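Local coordinates for protein aminoglycoside acetyltransferase meta-AAC0020 (Uncultured bacterium, PDB 5F47) that probably transfers an acetyl group from acetyl-coenzyme A to aminoglycoside antibiotics, as a resistance enzyme of the GNAT fold, at residues E6-E14 against V61-V69. Sequence-based numbering, arbitrary orientation.
Sequences EIDNFLKIE and VALLENKIV
Lys12 and Leu63, and likewise Glu14 and Val61, form hydrogen-bonded antiparallel pairs that join strand 11-14 to strand 61-64, the axes 4.6 Å apart at an angle of 151°. Each pair is closed by two bonds: Lys12 N gives to Leu63 O at 2.9 Å, Leu63 N returns to Lys12 O, and the ring between Glu14 and Val61 is made the same way, Val61 N meeting Glu14 O almost straight (N-H...O 173°). Beyond Leu11 and Leu64 the chains diverge, and a water links them, donating to Phe10 O and accepting from Glu65 N.

On the face carrying Leu11, Ile13, Ala62 and Leu64, methyls do the work. With CG anti to the backbone nitrogen (chi1 -172°), the Leu11 side chain leans toward the partner strand; its CD1 reaches Leu64 CD2 at 3.8 Å and also the methyl of Ala62. Ile13 CD1 comes down on that same methyl, Ala62 CB, at 3.7 Å. Leu64 CD2 also packs 3.8 Å from Leu11 CA and 4.0 Å from Ile7 CB, in a loop held by Ile7 O, which accepts from Phe10 N and Leu11 N. On the other face the extended side chain of Glu14 crosses that of Leu63 at about a right angle, Glu14 OE1 lying 3.5 Å from the Leu63 CD1 methyl in van der Waals contact.

A type II' turn, Leu64 to Lys67, closes a tight beta hairpin of strands 57-64 and 67-77; strand 11-15 adds antiparallel to 57-64 as an edge of the GNAT sheet within this chain. Helix 103-117 covers the Leu11 face through Ile103, Lys106 and Ala110, while Trp98, from a loop, touches Ile7, Leu64 and Val69; Lys23 of helix 21-34 touches Leu63 on the opposite face.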
loop_
_atom_site.group_PDB
_atom_site.type_symbol
_atom_site.label_atom_id
_atom_site.label_comp_id
_atom_site.label_asym_id
_atom_site.label_seq_id
_atom_site.Cartn_x
_atom_site.Cartn_y
_atom_site.Cartn_z
ATOM N N GLU B 6 -22.591 27.337 0.421
ATOM C CA GLU B 6 -22.102 27.222 -0.946
ATOM C C GLU B 6 -20.640 27.646 -1.031
ATOM O O GLU B 6 -20.329 28.809 -1.276
ATOM C CB GLU B 6 -22.966 28.059 -1.895
ATOM C CG GLU B 6 -22.866 27.682 -3.383
ATOM C CD GLU B 6 -23.600 26.389 -3.738
ATOM O OE1 GLU B 6 -23.570 25.435 -2.934
ATOM O OE2 GLU B 6 -24.225 26.331 -4.820
ATOM N N ILE B 7 -19.742 26.678 -0.886
ATOM C CA ILE B 7 -18.321 26.971 -0.770
ATOM C C ILE B 7 -17.547 26.778 -2.065
ATOM O O ILE B 7 -16.322 26.900 -2.077
ATOM C CB ILE B 7 -17.675 26.085 0.299
ATOM C CG1 ILE B 7 -17.925 24.613 -0.036
ATOM C CG2 ILE B 7 -18.213 26.441 1.675
ATOM C CD1 ILE B 7 -17.207 23.662 0.874
ATOM N N ASP B 8 -18.265 26.494 -3.148
ATOM C CA ASP B 8 -17.652 26.146 -4.428
ATOM C C ASP B 8 -16.588 27.143 -4.890
ATOM O O ASP B 8 -15.563 26.747 -5.446
ATOM C CB ASP B 8 -18.729 26.011 -5.509
ATOM C CG ASP B 8 -19.763 24.951 -5.175
ATOM O OD1 ASP B 8 -19.382 23.914 -4.594
ATOM O OD2 ASP B 8 -20.955 25.156 -5.497
ATOM N N ASN B 9 -16.824 28.430 -4.651
ATOM C CA ASN B 9 -15.872 29.461 -5.057
ATOM C C ASN B 9 -14.917 29.886 -3.946
ATOM O O ASN B 9 -14.098 30.783 -4.136
ATOM C CB ASN B 9 -16.614 30.688 -5.592
ATOM C CG ASN B 9 -17.760 30.319 -6.509
ATOM O OD1 ASN B 9 -17.571 29.622 -7.505
ATOM N ND2 ASN B 9 -18.958 30.793 -6.181
ATOM N N PHE B 10 -15.010 29.232 -2.792
ATOM C CA PHE B 10 -14.097 29.505 -1.688
ATOM C C PHE B 10 -13.131 28.348 -1.475
ATOM O O PHE B 10 -12.050 28.522 -0.918
ATOM C CB PHE B 10 -14.876 29.767 -0.400
ATOM C CG PHE B 10 -15.791 30.950 -0.481
ATOM C CD1 PHE B 10 -15.368 32.193 -0.050
ATOM C CD2 PHE B 10 -17.066 30.821 -1.001
ATOM C CE1 PHE B 10 -16.204 33.284 -0.126
ATOM C CE2 PHE B 10 -17.907 31.908 -1.080
ATOM C CZ PHE B 10 -17.474 33.142 -0.644
ATOM N N LEU B 11 -13.534 27.165 -1.912
ATOM C CA LEU B 11 -12.744 25.970 -1.656
ATOM C C LEU B 11 -11.473 25.940 -2.499
ATOM O O LEU B 11 -11.510 26.157 -3.707
ATOM C CB LEU B 11 -13.580 24.721 -1.918
ATOM C CG LEU B 11 -12.958 23.388 -1.518
ATOM C CD1 LEU B 11 -12.893 23.255 -0.009
ATOM C CD2 LEU B 11 -13.762 22.251 -2.122
ATOM N N LYS B 12 -10.348 25.656 -1.853
ATOM C CA LYS B 12 -9.088 25.491 -2.564
ATOM C C LYS B 12 -8.592 24.067 -2.373
ATOM O O LYS B 12 -8.636 23.536 -1.261
ATOM C CB LYS B 12 -8.036 26.484 -2.072
ATOM C CG LYS B 12 -8.423 27.954 -2.218
ATOM C CD LYS B 12 -8.463 28.377 -3.673
ATOM C CE LYS B 12 -8.739 29.874 -3.822
ATOM N NZ LYS B 12 -10.131 30.256 -3.437
ATOM N N ILE B 13 -8.141 23.441 -3.459
ATOM C CA ILE B 13 -7.528 22.120 -3.383
ATOM C C ILE B 13 -6.057 22.270 -3.712
ATOM O O ILE B 13 -5.707 22.809 -4.765
ATOM C CB ILE B 13 -8.167 21.103 -4.351
ATOM C CG1 ILE B 13 -9.664 20.952 -4.070
ATOM C CG2 ILE B 13 -7.465 19.759 -4.253
ATOM C CD1 ILE B 13 -9.971 20.263 -2.769
ATOM N N GLU B 14 -5.198 21.822 -2.805
ATOM C CA GLU B 14 -3.771 22.044 -2.955
ATOM C C GLU B 14 -2.985 20.797 -2.611
ATOM O O GLU B 14 -3.379 20.013 -1.742
ATOM C CB GLU B 14 -3.317 23.223 -2.084
ATOM C CG GLU B 14 -3.942 24.553 -2.520
ATOM C CD GLU B 14 -3.505 25.747 -1.685
ATOM O OE1 GLU B 14 -2.612 25.594 -0.825
ATOM O OE2 GLU B 14 -4.064 26.848 -1.901
ATOM N N VAL B 61 -4.784 18.516 0.105
ATOM C CA VAL B 61 -5.686 19.076 1.105
ATOM C C VAL B 61 -6.749 19.987 0.519
ATOM O O VAL B 61 -6.608 20.542 -0.574
ATOM C CB VAL B 61 -4.913 19.856 2.193
ATOM C CG1 VAL B 61 -3.918 18.930 2.895
ATOM C CG2 VAL B 61 -4.200 21.081 1.626
ATOM N N ALA B 62 -7.832 20.128 1.274
ATOM C CA ALA B 62 -8.893 21.066 0.932
ATOM C C ALA B 62 -8.901 22.171 1.962
ATOM O O ALA B 62 -8.841 21.907 3.164
ATOM C CB ALA B 62 -10.231 20.370 0.882
ATOM N N LEU B 63 -8.983 23.413 1.492
ATOM C CA LEU B 63 -8.861 24.569 2.363
ATOM C C LEU B 63 -10.045 25.492 2.202
ATOM O O LEU B 63 -10.468 25.771 1.081
ATOM C CB LEU B 63 -7.587 25.341 2.051
ATOM C CG LEU B 63 -6.261 24.688 2.419
ATOM C CD1 LEU B 63 -5.237 24.979 1.343
ATOM C CD2 LEU B 63 -5.793 25.224 3.755
ATOM N N LEU B 64 -10.588 25.942 3.326
ATOM C CA LEU B 64 -11.484 27.086 3.341
ATOM C C LEU B 64 -10.726 28.182 4.067
ATOM O O LEU B 64 -10.424 28.051 5.257
ATOM C CB LEU B 64 -12.806 26.756 4.018
ATOM C CG LEU B 64 -13.651 25.783 3.197
ATOM C CD1 LEU B 64 -14.908 25.413 3.948
ATOM C CD2 LEU B 64 -14.014 26.419 1.858
ATOM N N GLU B 65 -10.415 29.244 3.325
ATOM C CA GLU B 65 -9.360 30.187 3.679
ATOM C C GLU B 65 -8.051 29.429 3.879
ATOM O O GLU B 65 -7.527 28.823 2.938
ATOM C CB GLU B 65 -9.736 30.991 4.917
ATOM C CG GLU B 65 -10.886 31.934 4.663
ATOM C CD GLU B 65 -11.279 32.711 5.891
ATOM O OE1 GLU B 65 -10.422 33.434 6.446
ATOM O OE2 GLU B 65 -12.451 32.598 6.299
ATOM N N ASN B 66 -7.519 29.458 5.091
ATOM C CA ASN B 66 -6.325 28.686 5.382
ATOM C C ASN B 66 -6.614 27.638 6.445
ATOM O O ASN B 66 -5.721 27.224 7.182
ATOM C CB ASN B 66 -5.177 29.600 5.817
ATOM C CG ASN B 66 -3.839 29.170 5.241
ATOM O OD1 ASN B 66 -2.883 28.922 5.976
ATOM N ND2 ASN B 66 -3.770 29.070 3.917
ATOM N N LYS B 67 -7.871 27.216 6.520
ATOM C CA LYS B 67 -8.247 26.118 7.397
ATOM C C LYS B 67 -8.404 24.826 6.606
ATOM O O LYS B 67 -9.137 24.776 5.620
ATOM C CB LYS B 67 -9.541 26.418 8.145
ATOM C CG LYS B 67 -9.905 25.340 9.160
ATOM C CD LYS B 67 -11.354 25.438 9.610
ATOM C CE LYS B 67 -11.626 24.500 10.778
ATOM N NZ LYS B 67 -13.077 24.200 10.938
ATOM N N ILE B 68 -7.711 23.784 7.051
ATOM C CA ILE B 68 -7.816 22.469 6.443
ATOM C C ILE B 68 -9.166 21.851 6.791
ATOM O O ILE B 68 -9.491 21.688 7.972
ATOM C CB ILE B 68 -6.682 21.548 6.927
ATOM C CG1 ILE B 68 -5.320 22.093 6.493
ATOM C CG2 ILE B 68 -6.899 20.125 6.439
ATOM C CD1 ILE B 68 -5.098 22.025 5.016
ATOM N N VAL B 69 -9.960 21.522 5.780
ATOM C CA VAL B 69 -11.274 20.946 6.034
ATOM C C VAL B 69 -11.394 19.549 5.421
ATOM O O VAL B 69 -12.439 18.897 5.502
ATOM C CB VAL B 69 -12.393 21.852 5.500
ATOM C CG1 VAL B 69 -12.409 23.176 6.283
ATOM C CG2 VAL B 69 -12.230 22.087 4.003
HETATM O O HOH W 1 -10.476 29.862 0.688
#